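Local coordinates for putative TetR-family transcriptional regulator (Bordetella parapertussis 12822, PDB 3CCY), which probably acts as a dimeric transcriptional repressor of the TetR type, binding cis-regulatory DNA through a helix-turn-helix domain, at residues 17-22 against 42-47; 71-76 against 96-101; 86-91 against 193-198. All blocks are in the same frame, centred on the assembly; numbering follows the deposited sequence. Where two conformers were deposited one is given.

In the fold
Along this elongated, all-helical chain contact 1 closes before the other two open, while contacts 2 and 3 interleave and share helix 87-115. Contact 1 is a surface contact in the DNA-binding domain, where a cysteine and one arginine-to-carbonyl hydrogen bond join helix 15-29 to the end of helix 37-43. Contact 2, whose centre is about 25 Å from that of contact 1, is largely buried: leucine, phenylalanine and isoleucine pack between helices 58-81 and 87-115, with a salt bridge at the margin. Contact 3 sets the beginning of helix 87-115 against the end of helix 182-195, again pairing apolar packing with a salt bridge, but beside the second subunit. Contacts 1 and 3 lie on opposite sides of the chain's centre.

Contact 1 of 3, residues 17-22 against 42-47; sequences DTIIER and RACECS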
ATOM      1  N   ASP A  17     -12.760   9.927 -23.200  1.00 56.74           N
ATOM      2  CA  ASP A  17     -11.503   9.534 -22.568  1.00 56.00           C
ATOM      3  C   ASP A  17     -10.749  10.706 -21.955  1.00 54.65           C
ATOM      4  O   ASP A  17      -9.910  10.502 -21.084  1.00 54.72           O
ATOM      5  CB  ASP A  17     -10.591   8.811 -23.566  1.00 56.54           C
ATOM      6  CG  ASP A  17     -11.357   8.195 -24.725  1.00 58.27           C
ATOM      7  OD1 ASP A  17     -12.316   7.415 -24.482  1.00 59.21           O
ATOM      8  OD2 ASP A  17     -10.996   8.508 -25.886  1.00 59.85           O
ATOM      9  N   THR A  18     -11.031  11.921 -22.414  1.00 52.92           N
ATOM     10  CA  THR A  18     -10.440  13.114 -21.812  1.00 51.28           C
ATOM     11  C   THR A  18     -10.988  13.295 -20.396  1.00 49.91           C
ATOM     12  O   THR A  18     -10.231  13.556 -19.461  1.00 49.59           O
ATOM     13  CB  THR A  18     -10.704  14.380 -22.653  1.00 51.49           C
ATOM     14  OG1 THR A  18     -10.493  14.083 -24.038  1.00 51.66           O
ATOM     15  CG2 THR A  18      -9.778  15.522 -22.227  1.00 51.23           C
ATOM     16  N   ILE A  19     -12.305  13.145 -20.252  1.00 48.22           N
ATOM     17  CA  ILE A  19     -12.969  13.182 -18.948  1.00 46.48           C
ATOM     18  C   ILE A  19     -12.345  12.128 -18.034  1.00 45.49           C
ATOM     19  O   ILE A  19     -11.867  12.452 -16.950  1.00 45.14           O
ATOM     20  CB  ILE A  19     -14.504  12.963 -19.077  1.00 46.18           C
ATOM     21  CG1 ILE A  19     -15.119  14.030 -19.990  1.00 45.96           C
ATOM     22  CG2 ILE A  19     -15.176  12.979 -17.702  1.00 45.47           C
ATOM     23  CD1 ILE A  19     -16.328  13.556 -20.751  1.00 44.49           C
ATOM     24  N   ILE A  20     -12.332  10.883 -18.505  1.00 44.50           N
ATOM     25  CA  ILE A  20     -11.723   9.763 -17.793  1.00 43.84           C
ATOM     26  C   ILE A  20     -10.262  10.047 -17.435  1.00 43.65           C
ATOM     27  O   ILE A  20      -9.853   9.832 -16.295  1.00 42.85           O
ATOM     28  CB  ILE A  20     -11.837   8.437 -18.610  1.00 43.72           C
ATOM     29  CG1 ILE A  20     -13.298   7.984 -18.718  1.00 43.53           C
ATOM     30  CG2 ILE A  20     -10.985   7.329 -17.990  1.00 43.87           C
ATOM     31  CD1 ILE A  20     -13.860   7.385 -17.429  1.00 44.80           C
ATOM     32  N   GLU A  21      -9.497  10.539 -18.415  1.00 43.40           N
ATOM     33  CA  GLU A  21      -8.076  10.864 -18.255  1.00 43.33           C
ATOM     34  C   GLU A  21      -7.873  11.944 -17.192  1.00 42.07           C
ATOM     35  O   GLU A  21      -7.020  11.810 -16.310  1.00 41.72           O
ATOM     36  CB  GLU A  21      -7.492  11.343 -19.597  1.00 43.52           C
ATOM     37  CG  GLU A  21      -5.950  11.342 -19.699  1.00 44.98           C
ATOM     38  CD  GLU A  21      -5.435  11.703 -21.113  1.00 45.70           C
ATOM     39  OE1 GLU A  21      -4.287  11.304 -21.444  1.00 49.09           O
ATOM     40  OE2 GLU A  21      -6.167  12.375 -21.889  1.00 46.38           O
ATOM     41  N   ARG A  22      -8.677  13.003 -17.280  1.00 40.87           N
ATOM     42  CA  ARG A  22      -8.533  14.160 -16.401  1.00 39.71           C
ATOM     43  C   ARG A  22      -9.037  13.864 -14.977  1.00 38.48           C
ATOM     44  O   ARG A  22      -8.424  14.301 -13.995  1.00 38.24           O
ATOM     45  CB  ARG A  22      -9.212  15.397 -17.018  1.00 40.28           C
ATOM     46  CG  ARG A  22      -8.312  16.628 -17.065  1.00 41.62           C
ATOM     47  CD  ARG A  22      -7.553  16.759 -18.391  1.00 44.98           C
ATOM     48  NE  ARG A  22      -8.149  17.782 -19.261  1.00 47.56           N
ATOM     49  CZ  ARG A  22      -7.698  18.125 -20.469  1.00 47.76           C
ATOM     50  NH1 ARG A  22      -6.627  17.531 -20.991  1.00 48.33           N
ATOM     51  NH2 ARG A  22      -8.325  19.064 -21.161  1.00 46.20           N
ATOM     52  N   ARG A  42     -14.349  21.752 -15.374  1.00 45.80           N
ATOM     53  CA  ARG A  42     -13.401  22.817 -15.688  1.00 46.74           C
ATOM     54  C   ARG A  42     -11.956  22.338 -15.913  1.00 47.18           C
ATOM     55  O   ARG A  42     -11.118  23.116 -16.372  1.00 47.08           O
ATOM     56  CB  ARG A  42     -13.458  23.910 -14.621  1.00 46.66           C
ATOM     57  CG  ARG A  42     -14.770  24.729 -14.616  1.00 47.54           C
ATOM     58  CD  ARG A  42     -14.966  25.461 -13.289  1.00 47.29           C
ATOM     59  NE  ARG A  42     -14.745  24.577 -12.135  1.00 49.72           N
ATOM     60  CZ  ARG A  42     -13.596  24.468 -11.462  1.00 49.57           C
ATOM     61  NH1 ARG A  42     -12.537  25.197 -11.803  1.00 49.65           N
ATOM     62  NH2 ARG A  42     -13.504  23.628 -10.435  1.00 49.68           N
ATOM     63  N   ALA A  43     -11.663  21.072 -15.605  1.00 47.83           N
ATOM     64  CA  ALA A  43     -10.357  20.507 -15.952  1.00 48.56           C
ATOM     65  C   ALA A  43     -10.302  20.156 -17.440  1.00 49.21           C
ATOM     66  O   ALA A  43      -9.235  20.209 -18.059  1.00 49.42           O
ATOM     67  CB  ALA A  43     -10.031  19.288 -15.100  1.00 48.41           C
ATOM     68  N   CYS A  44     -11.457  19.804 -18.004  1.00 49.85           N
ATOM     69  CA  CYS A  44     -11.582  19.573 -19.439  1.00 50.82           C
ATOM     70  C   CYS A  44     -11.924  20.892 -20.116  1.00 51.55           C
ATOM     71  O   CYS A  44     -12.398  20.916 -21.259  1.00 51.28           O
ATOM     72  CB  CYS A  44     -12.664  18.532 -19.717  1.00 50.68           C
ATOM     73  SG  CYS A  44     -12.382  16.963 -18.861  1.00 52.41           S
ATOM     74  N   GLU A  45     -11.665  21.981 -19.388  1.00 52.47           N
ATOM     75  CA  GLU A  45     -12.039  23.335 -19.784  1.00 53.66           C
ATOM     76  C   GLU A  45     -13.426  23.288 -20.413  1.00 54.07           C
ATOM     77  O   GLU A  45     -13.590  23.574 -21.600  1.00 54.24           O
ATOM     78  CB  GLU A  45     -10.987  23.939 -20.732  1.00 53.72           C
ATOM     79  CG  GLU A  45      -9.622  24.173 -20.068  1.00 54.46           C
ATOM     80  CD  GLU A  45      -8.451  24.096 -21.041  1.00 55.12           C
ATOM     81  OE1 GLU A  45      -7.573  23.221 -20.850  1.00 55.42           O
ATOM     82  OE2 GLU A  45      -8.411  24.905 -21.994  1.00 54.97           O
ATOM     83  N   CYS A  46     -14.412  22.886 -19.604  1.00 54.85           N
ATOM     84  CA  CYS A  46     -15.782  22.660 -20.088  1.00 55.08           C
ATOM     85  C   CYS A  46     -16.889  23.037 -19.070  1.00 55.03           C
ATOM     86  O   CYS A  46     -16.614  23.316 -17.853  1.00 55.19           O
ATOM     87  CB  CYS A  46     -15.940  21.193 -20.531  1.00 55.28           C
ATOM     88  SG  CYS A  46     -17.237  20.967 -21.766  1.00 55.70           S
ATOM     89  N   SER A  47     -18.145  23.038 -19.582  1.00 54.78           N
ATOM     90  CA  SER A  47     -19.300  23.284 -18.724  1.00 54.69           C
ATOM     91  C   SER A  47     -19.729  21.995 -18.025  1.00 54.56           C
ATOM     92  O   SER A  47     -19.521  20.900 -18.556  1.00 54.74           O
ATOM     93  CB  SER A  47     -20.462  23.869 -19.534  1.00 54.58           C
ATOM     94  OG  SER A  47     -20.848  22.992 -20.578  1.00 54.37           O
TER
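Arg-22 on helix 15-29 gives its NE-H to the carbonyl O of Ala-43, 2.9 Å away, near the end of helix 37-43. The bond is bent, with an N-H...O angle of 132°, and NE approaches from above the carbonyl plane. Bends at chi2 (93°) and chi3 (103°) bring NE to that carbonyl and lay the guanidinium against the methyl CG2 of Thr-18. Nearer the backbone, Arg-22 CG rests 3.7 Å from Ala-43 CB. The hydroxyl OG1 of Thr-18 has its own, weak hydrogen bond to the carbonyl of Asn-14. Glu-45 brings a negative charge near, its OE1 4.2 Å from Arg-22 NH2, but no N-H of the guanidinium points at it, so only charge proximity is involved. Next to the Arg-22 stem, Cys-44 SG lies against the helix backbone, 3.8 Å from Ile-19 CA and 4.0 Å from Arg-22 CB. Residues 42-47 fall within the predicted helix-turn-helix motif, at the turn that follows helix 37-43. Helix 15-29 thus backs that motif: Ile-19 also touches Tyr-54 and Phe-55, while Ile-20 packs on Val-61 and Met-65 of helix 58-81.

Contact 2 of 3, residues 71-76 against 96-101; sequences DSLLER and KLFLEI
Leu-73 carries its CG anti to the backbone N (chi1 -158°), and this torsion together with a chi2 away from the staggered positions brings CD1 to Phe-98 and Ile-101; Arg-76, its CG anti to the carbonyl carbon and its chain bent at chi3, carries its guanidinium out to Glu-100. Helices 58-81 and 87-115 run roughly antiparallel here, with 150° between the short axes, and pack within the helical bundle of a TetR-type regulator, joining the long helix that leaves the DNA-binding domain to the C-terminal domain. Leu-73 CD1 lies 3.5 Å from Phe-98 CD1, the two side chains meeting at about a right angle. Phe-98 continues inward to Leu-134 and Val-138 of helix 122-145 and to Phe-164 and Ile-167 of helix 153-168, so this layer belongs to the core of the bundle. Arg-76 sits at the partly exposed margin of the apolar layer. There it forms a salt bridge with Glu-100, whose carboxylate is turned 48° from the guanidinium plane; OE2 lies at the guanidinium edge, but its 2.4 Å separation from Arg-76 NH2 is doubtful, being very short and the arginine having been modelled in two conformers. The Ile-101 side chain runs past the arginine in the opposite direction, with CG1 3.7 Å from Arg-76 NH1. The Leu-97 side chain crosses that of Arg-76 at a slant: its CD2 is 3.7 Å from the Arg-76 backbone C, and its CD1 lies over one face of the guanidinium, 3.8 Å above the plane and toward the rim.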
ATOM      1  N   ASP A  71     -10.074  -4.812 -16.421  1.00 33.47           N
ATOM      2  CA  ASP A  71     -10.330  -5.661 -17.585  1.00 35.08           C
ATOM      3  C   ASP A  71      -9.074  -5.758 -18.456  1.00 36.03           C
ATOM      4  O   ASP A  71      -8.705  -6.834 -18.895  1.00 36.61           O
ATOM      5  CB  ASP A  71     -11.540  -5.170 -18.412  1.00 34.69           C
ATOM      6  CG  ASP A  71     -12.873  -5.554 -17.785  1.00 34.57           C
ATOM      7  OD1 ASP A  71     -12.892  -6.337 -16.815  1.00 34.77           O
ATOM      8  OD2 ASP A  71     -13.920  -5.064 -18.254  1.00 36.65           O
ATOM      9  N   SER A  72      -8.397  -4.639 -18.658  1.00 37.45           N
ATOM     10  CA  SER A  72      -7.154  -4.619 -19.449  1.00 38.34           C
ATOM     11  C   SER A  72      -6.043  -5.456 -18.806  1.00 38.31           C
ATOM     12  O   SER A  72      -5.358  -6.241 -19.485  1.00 37.37           O
ATOM     13  CB  SER A  72      -6.682  -3.186 -19.629  1.00 39.22           C
ATOM     14  OG  SER A  72      -6.008  -3.034 -20.857  1.00 42.52           O
ATOM     15  N   LEU A  73      -5.867  -5.286 -17.498  1.00 37.70           N
ATOM     16  CA  LEU A  73      -4.855  -5.997 -16.767  1.00 37.77           C
ATOM     17  C   LEU A  73      -5.101  -7.522 -16.867  1.00 37.09           C
ATOM     18  O   LEU A  73      -4.168  -8.303 -17.096  1.00 35.50           O
ATOM     19  CB  LEU A  73      -4.879  -5.520 -15.316  1.00 38.03           C
ATOM     20  CG  LEU A  73      -3.679  -5.667 -14.402  1.00 41.12           C
ATOM     21  CD1 LEU A  73      -2.328  -5.576 -15.117  1.00 42.32           C
ATOM     22  CD2 LEU A  73      -3.788  -4.612 -13.273  1.00 40.24           C
ATOM     23  N   LEU A  74      -6.360  -7.931 -16.689  1.00 36.19           N
ATOM     24  CA  LEU A  74      -6.742  -9.336 -16.795  1.00 36.68           C
ATOM     25  C   LEU A  74      -6.459  -9.925 -18.174  1.00 36.62           C
ATOM     26  O   LEU A  74      -5.928 -11.017 -18.266  1.00 36.31           O
ATOM     27  CB  LEU A  74      -8.227  -9.547 -16.415  1.00 37.04           C
ATOM     28  CG  LEU A  74      -8.531  -9.493 -14.897  1.00 37.59           C
ATOM     29  CD1 LEU A  74     -10.043  -9.457 -14.669  1.00 37.30           C
ATOM     30  CD2 LEU A  74      -7.923 -10.675 -14.107  1.00 37.21           C
ATOM     31  N   GLU A  75      -6.793  -9.201 -19.238  1.00 37.54           N
ATOM     32  CA  GLU A  75      -6.573  -9.721 -20.579  1.00 38.04           C
ATOM     33  C   GLU A  75      -5.083  -9.848 -20.836  1.00 36.28           C
ATOM     34  O   GLU A  75      -4.642 -10.877 -21.326  1.00 36.72           O
ATOM     35  CB  GLU A  75      -7.217  -8.863 -21.665  1.00 38.23           C
ATOM     36  CG  GLU A  75      -7.804  -9.648 -22.877  1.00 43.55           C
ATOM     37  CD  GLU A  75      -7.541 -11.203 -22.924  1.00 50.18           C
ATOM     38  OE1 GLU A  75      -6.467 -11.626 -23.449  1.00 50.36           O
ATOM     39  OE2 GLU A  75      -8.446 -11.995 -22.489  1.00 49.37           O
ATOM     40  N   ARG A  76      -4.304  -8.839 -20.450  1.00 35.03           N
ATOM     41  CA  ARG A  76      -2.879  -8.888 -20.724  0.50 33.97           C
ATOM     42  C   ARG A  76      -2.166  -9.980 -19.947  1.00 33.45           C
ATOM     43  O   ARG A  76      -1.260 -10.611 -20.487  1.00 33.09           O
ATOM     44  CB  ARG A  76      -2.260  -7.501 -20.636  0.50 33.87           C
ATOM     45  CG  ARG A  76      -2.867  -6.621 -21.755  0.50 34.41           C
ATOM     46  CD  ARG A  76      -2.451  -5.192 -21.717  0.50 35.49           C
ATOM     47  NE  ARG A  76      -1.036  -5.050 -22.026  0.50 35.03           N
ATOM     48  CZ  ARG A  76      -0.317  -3.977 -21.729  0.50 31.43           C
ATOM     49  NH1 ARG A  76      -0.898  -2.942 -21.143  0.50 31.16           N
ATOM     50  NH2 ARG A  76       0.980  -3.961 -21.998  0.50 29.22           N
ATOM     51  N   LYS A  96       6.692  -7.930 -14.710  1.00 30.32           N
ATOM     52  CA  LYS A  96       7.122  -6.888 -15.665  1.00 30.66           C
ATOM     53  C   LYS A  96       5.879  -6.221 -16.245  1.00 30.89           C
ATOM     54  O   LYS A  96       5.857  -5.011 -16.423  1.00 30.62           O
ATOM     55  CB  LYS A  96       7.906  -7.513 -16.801  1.00 30.04           C
ATOM     56  CG  LYS A  96       9.346  -7.826 -16.486  1.00 29.62           C
ATOM     57  CD  LYS A  96      10.117  -8.295 -17.752  1.00 31.28           C
ATOM     58  CE  LYS A  96      11.584  -8.502 -17.290  1.00 33.89           C
ATOM     59  NZ  LYS A  96      12.468  -8.807 -18.382  1.00 36.92           N
ATOM     60  N   LEU A  97       4.838  -7.010 -16.512  1.00 31.52           N
ATOM     61  CA  LEU A  97       3.562  -6.437 -17.005  1.00 32.56           C
ATOM     62  C   LEU A  97       2.949  -5.443 -16.006  1.00 33.15           C
ATOM     63  O   LEU A  97       2.541  -4.332 -16.392  1.00 30.92           O
ATOM     64  CB  LEU A  97       2.549  -7.540 -17.340  1.00 32.04           C
ATOM     65  CG  LEU A  97       1.097  -7.145 -17.563  1.00 32.75           C
ATOM     66  CD1 LEU A  97       1.025  -6.386 -18.889  1.00 29.96           C
ATOM     67  CD2 LEU A  97       0.179  -8.387 -17.583  1.00 32.40           C
ATOM     68  N   PHE A  98       2.876  -5.847 -14.735  1.00 34.32           N
ATOM     69  CA  PHE A  98       2.251  -4.972 -13.728  1.00 36.34           C
ATOM     70  C   PHE A  98       2.999  -3.658 -13.609  1.00 35.97           C
ATOM     71  O   PHE A  98       2.385  -2.578 -13.534  1.00 36.46           O
ATOM     72  CB  PHE A  98       2.051  -5.683 -12.362  1.00 37.85           C
ATOM     73  CG  PHE A  98       1.081  -6.856 -12.413  1.00 41.01           C
ATOM     74  CD1 PHE A  98       0.359  -7.136 -13.559  1.00 46.46           C
ATOM     75  CD2 PHE A  98       0.865  -7.654 -11.313  1.00 46.89           C
ATOM     76  CE1 PHE A  98      -0.532  -8.204 -13.601  1.00 48.36           C
ATOM     77  CE2 PHE A  98      -0.041  -8.732 -11.355  1.00 45.06           C
ATOM     78  CZ  PHE A  98      -0.734  -8.995 -12.483  1.00 44.45           C
ATOM     79  N   LEU A  99       4.325  -3.723 -13.638  1.00 36.16           N
ATOM     80  CA  LEU A  99       5.125  -2.514 -13.524  1.00 36.28           C
ATOM     81  C   LEU A  99       5.126  -1.687 -14.790  1.00 36.31           C
ATOM     82  O   LEU A  99       5.256  -0.469 -14.736  1.00 36.47           O
ATOM     83  CB  LEU A  99       6.551  -2.827 -13.024  1.00 37.47           C
ATOM     84  CG  LEU A  99       6.577  -3.327 -11.573  1.00 37.99           C
ATOM     85  CD1 LEU A  99       8.000  -3.576 -11.155  1.00 38.92           C
ATOM     86  CD2 LEU A  99       5.915  -2.339 -10.582  1.00 41.33           C
ATOM     87  N   GLU A 100       4.949  -2.339 -15.938  1.00 35.08           N
ATOM     88  CA  GLU A 100       4.777  -1.627 -17.185  1.00 35.45           C
ATOM     89  C   GLU A 100       3.485  -0.768 -17.149  1.00 35.85           C
ATOM     90  O   GLU A 100       3.482   0.412 -17.556  1.00 35.74           O
ATOM     91  CB  GLU A 100       4.774  -2.622 -18.355  1.00 35.85           C
ATOM     92  CG  GLU A 100       4.476  -2.011 -19.714  1.00 38.08           C
ATOM     93  CD  GLU A 100       3.701  -2.950 -20.631  1.00 42.69           C
ATOM     94  OE1 GLU A 100       4.058  -4.156 -20.770  1.00 45.40           O
ATOM     95  OE2 GLU A 100       2.728  -2.476 -21.238  1.00 44.09           O
ATOM     96  N   ILE A 101       2.403  -1.380 -16.675  1.00 36.00           N
ATOM     97  CA  ILE A 101       1.114  -0.718 -16.533  1.00 37.86           C
ATOM     98  C   ILE A 101       1.172   0.491 -15.561  1.00 39.26           C
ATOM     99  O   ILE A 101       0.562   1.541 -15.818  1.00 39.48           O
ATOM    100  CB  ILE A 101       0.012  -1.766 -16.281  1.00 37.21           C
ATOM    101  CG1 ILE A 101      -0.117  -2.629 -17.556  1.00 37.25           C
ATOM    102  CG2 ILE A 101      -1.317  -1.108 -15.902  1.00 37.50           C
ATOM    103  CD1 ILE A 101      -1.109  -3.775 -17.472  1.00 40.70           C
TER

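Contact 3 of 3, residues 86-91 against 193-198; sequences EPKTRF and FLDGYL
Leu-194, Lys-88 and Phe-91 make up most of this contact between the first turn of helix 87-115 and the last turn of helix 182-195. Lys-88 and Leu-194 reach toward each other tip to tip, with Lys-88 CE 3.7 Å from Leu-194 CD1. The lysine has its CG anti to the backbone N (chi1 -159°) and the rest of its chain extended, and NZ, one atom beyond CE, forms a salt bridge with Asp-195 OD2 at 2.9 Å on the syn side of the carboxylate. Phe-91 lies deeper: its CE2 is 4.0 Å from Leu-194 CD2, the two side chains sliding past each other in opposite directions. More loosely, Phe-91 CZ comes within 4.4 Å of Phe-193 CD2, and both rings also meet Phe-163. Gly-196, just after helix 182-195, leaves helical geometry with a positive phi (95°). Tyr-197 of the second subunit meets the Phe-193 ring, their planes about 15° apart, and Leu-198 of the second subunit packs on Lys-88. Joining the ends of two C-terminal-domain helices beside a subunit interface is consistent with the helical dimerisation domain of TetR-family regulators.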
ATOM      1  N   GLU A  86       7.620 -21.971 -19.709  1.00 53.60           N
ATOM      2  CA  GLU A  86       8.315 -22.123 -18.443  1.00 52.90           C
ATOM      3  C   GLU A  86       7.669 -21.325 -17.305  1.00 50.35           C
ATOM      4  O   GLU A  86       7.448 -20.125 -17.447  1.00 49.47           O
ATOM      5  CB  GLU A  86       9.775 -21.682 -18.594  1.00 52.88           C
ATOM      6  CG  GLU A  86      10.587 -22.453 -19.637  1.00 55.87           C
ATOM      7  CD  GLU A  86      12.093 -22.321 -19.415  1.00 56.84           C
ATOM      8  OE1 GLU A  86      12.764 -21.624 -20.226  1.00 61.31           O
ATOM      9  OE2 GLU A  86      12.607 -22.907 -18.423  1.00 60.81           O
ATOM     10  N   PRO A  87       7.367 -21.991 -16.170  1.00 48.45           N
ATOM     11  CA  PRO A  87       6.843 -21.245 -15.015  1.00 47.07           C
ATOM     12  C   PRO A  87       7.697 -20.057 -14.534  1.00 45.89           C
ATOM     13  O   PRO A  87       7.125 -19.036 -14.163  1.00 45.13           O
ATOM     14  CB  PRO A  87       6.698 -22.322 -13.929  1.00 46.86           C
ATOM     15  CG  PRO A  87       6.481 -23.589 -14.696  1.00 46.98           C
ATOM     16  CD  PRO A  87       7.405 -23.442 -15.902  1.00 48.17           C
ATOM     17  N   LYS A  88       9.029 -20.158 -14.523  1.00 44.96           N
ATOM     18  CA  LYS A  88       9.814 -19.044 -13.957  1.00 44.53           C
ATOM     19  C   LYS A  88       9.733 -17.818 -14.860  1.00 43.06           C
ATOM     20  O   LYS A  88       9.625 -16.682 -14.366  1.00 42.62           O
ATOM     21  CB  LYS A  88      11.273 -19.403 -13.609  1.00 45.09           C
ATOM     22  CG  LYS A  88      11.901 -18.404 -12.571  1.00 47.43           C
ATOM     23  CD  LYS A  88      13.166 -18.923 -11.822  1.00 46.58           C
ATOM     24  CE  LYS A  88      13.940 -17.748 -11.168  1.00 48.88           C
ATOM     25  NZ  LYS A  88      14.837 -18.105  -9.971  1.00 48.83           N
ATOM     26  N   THR A  89       9.724 -18.063 -16.166  1.00 40.97           N
ATOM     27  CA  THR A  89       9.575 -16.988 -17.147  1.00 40.38           C
ATOM     28  C   THR A  89       8.213 -16.301 -17.048  1.00 39.01           C
ATOM     29  O   THR A  89       8.167 -15.074 -17.034  1.00 36.91           O
ATOM     30  CB  THR A  89       9.843 -17.519 -18.578  1.00 41.28           C
ATOM     31  OG1 THR A  89      11.230 -17.894 -18.660  1.00 43.07           O
ATOM     32  CG2 THR A  89       9.543 -16.459 -19.663  1.00 41.02           C
ATOM     33  N   ARG A  90       7.123 -17.098 -17.013  1.00 38.12           N
ATOM     34  CA  ARG A  90       5.751 -16.572 -16.927  1.00 36.50           C
ATOM     35  C   ARG A  90       5.613 -15.674 -15.731  1.00 34.92           C
ATOM     36  O   ARG A  90       4.989 -14.619 -15.832  1.00 35.03           O
ATOM     37  CB  ARG A  90       4.697 -17.691 -16.877  1.00 36.79           C
ATOM     38  CG  ARG A  90       4.410 -18.362 -18.270  1.00 39.37           C
ATOM     39  CD  ARG A  90       3.062 -19.147 -18.316  1.00 38.57           C
ATOM     40  NE  ARG A  90       2.974 -20.086 -17.211  1.00 41.68           N
ATOM     41  CZ  ARG A  90       3.365 -21.360 -17.247  1.00 38.16           C
ATOM     42  NH1 ARG A  90       3.845 -21.895 -18.351  1.00 36.34           N
ATOM     43  NH2 ARG A  90       3.258 -22.092 -16.152  1.00 38.30           N
ATOM     44  N   PHE A  91       6.179 -16.083 -14.586  1.00 33.97           N
ATOM     45  CA  PHE A  91       6.080 -15.306 -13.364  1.00 33.20           C
ATOM     46  C   PHE A  91       6.770 -13.950 -13.540  1.00 33.19           C
ATOM     47  O   PHE A  91       6.174 -12.911 -13.239  1.00 32.33           O
ATOM     48  CB  PHE A  91       6.633 -16.035 -12.121  1.00 34.02           C
ATOM     49  CG  PHE A  91       6.545 -15.213 -10.842  1.00 35.66           C
ATOM     50  CD1 PHE A  91       5.309 -14.877 -10.281  1.00 38.19           C
ATOM     51  CD2 PHE A  91       7.697 -14.769 -10.197  1.00 33.38           C
ATOM     52  CE1 PHE A  91       5.242 -14.096  -9.110  1.00 37.19           C
ATOM     53  CE2 PHE A  91       7.651 -13.992  -9.049  1.00 36.59           C
ATOM     54  CZ  PHE A  91       6.409 -13.642  -8.490  1.00 36.40           C
ATOM     55  N   PHE A 193      12.284 -11.804  -4.195  1.00 30.03           N
ATOM     56  CA  PHE A 193      11.153 -12.638  -3.720  1.00 30.98           C
ATOM     57  C   PHE A 193      11.457 -14.139  -3.875  1.00 31.95           C
ATOM     58  O   PHE A 193      11.258 -14.887  -2.947  1.00 32.24           O
ATOM     59  CB  PHE A 193       9.813 -12.308  -4.422  1.00 31.66           C
ATOM     60  CG  PHE A 193       8.629 -13.053  -3.804  1.00 35.15           C
ATOM     61  CD1 PHE A 193       8.129 -12.670  -2.568  1.00 38.78           C
ATOM     62  CD2 PHE A 193       8.080 -14.160  -4.430  1.00 35.35           C
ATOM     63  CE1 PHE A 193       7.066 -13.369  -1.960  1.00 38.89           C
ATOM     64  CE2 PHE A 193       7.024 -14.856  -3.826  1.00 37.14           C
ATOM     65  CZ  PHE A 193       6.535 -14.450  -2.596  1.00 35.49           C
ATOM     66  N   LEU A 194      11.954 -14.560  -5.042  1.00 30.48           N
ATOM     67  CA  LEU A 194      12.221 -15.982  -5.301  1.00 30.61           C
ATOM     68  C   LEU A 194      13.489 -16.527  -4.642  1.00 29.03           C
ATOM     69  O   LEU A 194      13.499 -17.638  -4.120  1.00 28.61           O
ATOM     70  CB  LEU A 194      12.287 -16.265  -6.820  1.00 30.26           C
ATOM     71  CG  LEU A 194      10.963 -16.056  -7.576  1.00 32.28           C
ATOM     72  CD1 LEU A 194      11.116 -16.615  -8.981  1.00 31.90           C
ATOM     73  CD2 LEU A 194       9.733 -16.682  -6.884  1.00 34.52           C
ATOM     74  N   ASP A 195      14.563 -15.754  -4.689  1.00 29.46           N
ATOM     75  CA  ASP A 195      15.866 -16.270  -4.262  1.00 31.22           C
ATOM     76  C   ASP A 195      16.430 -15.617  -2.998  1.00 29.88           C
ATOM     77  O   ASP A 195      17.374 -16.150  -2.370  1.00 27.98           O
ATOM     78  CB  ASP A 195      16.850 -16.229  -5.447  1.00 33.18           C
ATOM     79  CG  ASP A 195      16.454 -17.233  -6.553  1.00 38.75           C
ATOM     80  OD1 ASP A 195      16.512 -18.460  -6.293  1.00 48.90           O
ATOM     81  OD2 ASP A 195      16.051 -16.819  -7.653  1.00 47.47           O
ATOM     82  N   GLY A 196      15.837 -14.493  -2.583  1.00 28.14           N
ATOM     83  CA  GLY A 196      16.192 -13.938  -1.274  1.00 27.49           C
ATOM     84  C   GLY A 196      17.253 -12.870  -1.293  1.00 27.69           C
ATOM     85  O   GLY A 196      18.222 -12.954  -2.032  1.00 26.87           O
ATOM     86  N   TYR A 197      17.057 -11.852  -0.448  1.00 26.80           N
ATOM     87  CA  TYR A 197      18.027 -10.781  -0.230  1.00 27.21           C
ATOM     88  C   TYR A 197      19.452 -11.290   0.046  1.00 28.66           C
ATOM     89  O   TYR A 197      20.450 -10.712  -0.448  1.00 27.38           O
ATOM     90  CB  TYR A 197      17.571  -9.934   0.955  1.00 25.93           C
ATOM     91  CG  TYR A 197      18.402  -8.719   1.159  1.00 28.15           C
ATOM     92  CD1 TYR A 197      19.253  -8.602   2.259  1.00 26.18           C
ATOM     93  CD2 TYR A 197      18.348  -7.682   0.252  1.00 28.86           C
ATOM     94  CE1 TYR A 197      20.038  -7.456   2.423  1.00 27.32           C
ATOM     95  CE2 TYR A 197      19.135  -6.547   0.408  1.00 31.49           C
ATOM     96  CZ  TYR A 197      19.949  -6.429   1.500  1.00 26.72           C
ATOM     97  OH  TYR A 197      20.753  -5.276   1.618  1.00 32.19           O
ATOM     98  N   LEU A 198      19.541 -12.341   0.860  1.00 29.22           N
ATOM     99  CA  LEU A 198      20.837 -12.911   1.247  1.00 32.13           C
ATOM    100  C   LEU A 198      21.647 -13.612   0.122  1.00 33.55           C
ATOM    101  O   LEU A 198      22.859 -13.823   0.274  1.00 32.98           O
ATOM    102  CB  LEU A 198      20.673 -13.812   2.466  1.00 31.95           C
ATOM    103  CG  LEU A 198      20.139 -13.181   3.769  1.00 30.83           C
ATOM    104  CD1 LEU A 198      20.044 -14.258   4.885  1.00 32.16           C
ATOM    105  CD2 LEU A 198      21.002 -11.982   4.292  1.00 31.39           C
TER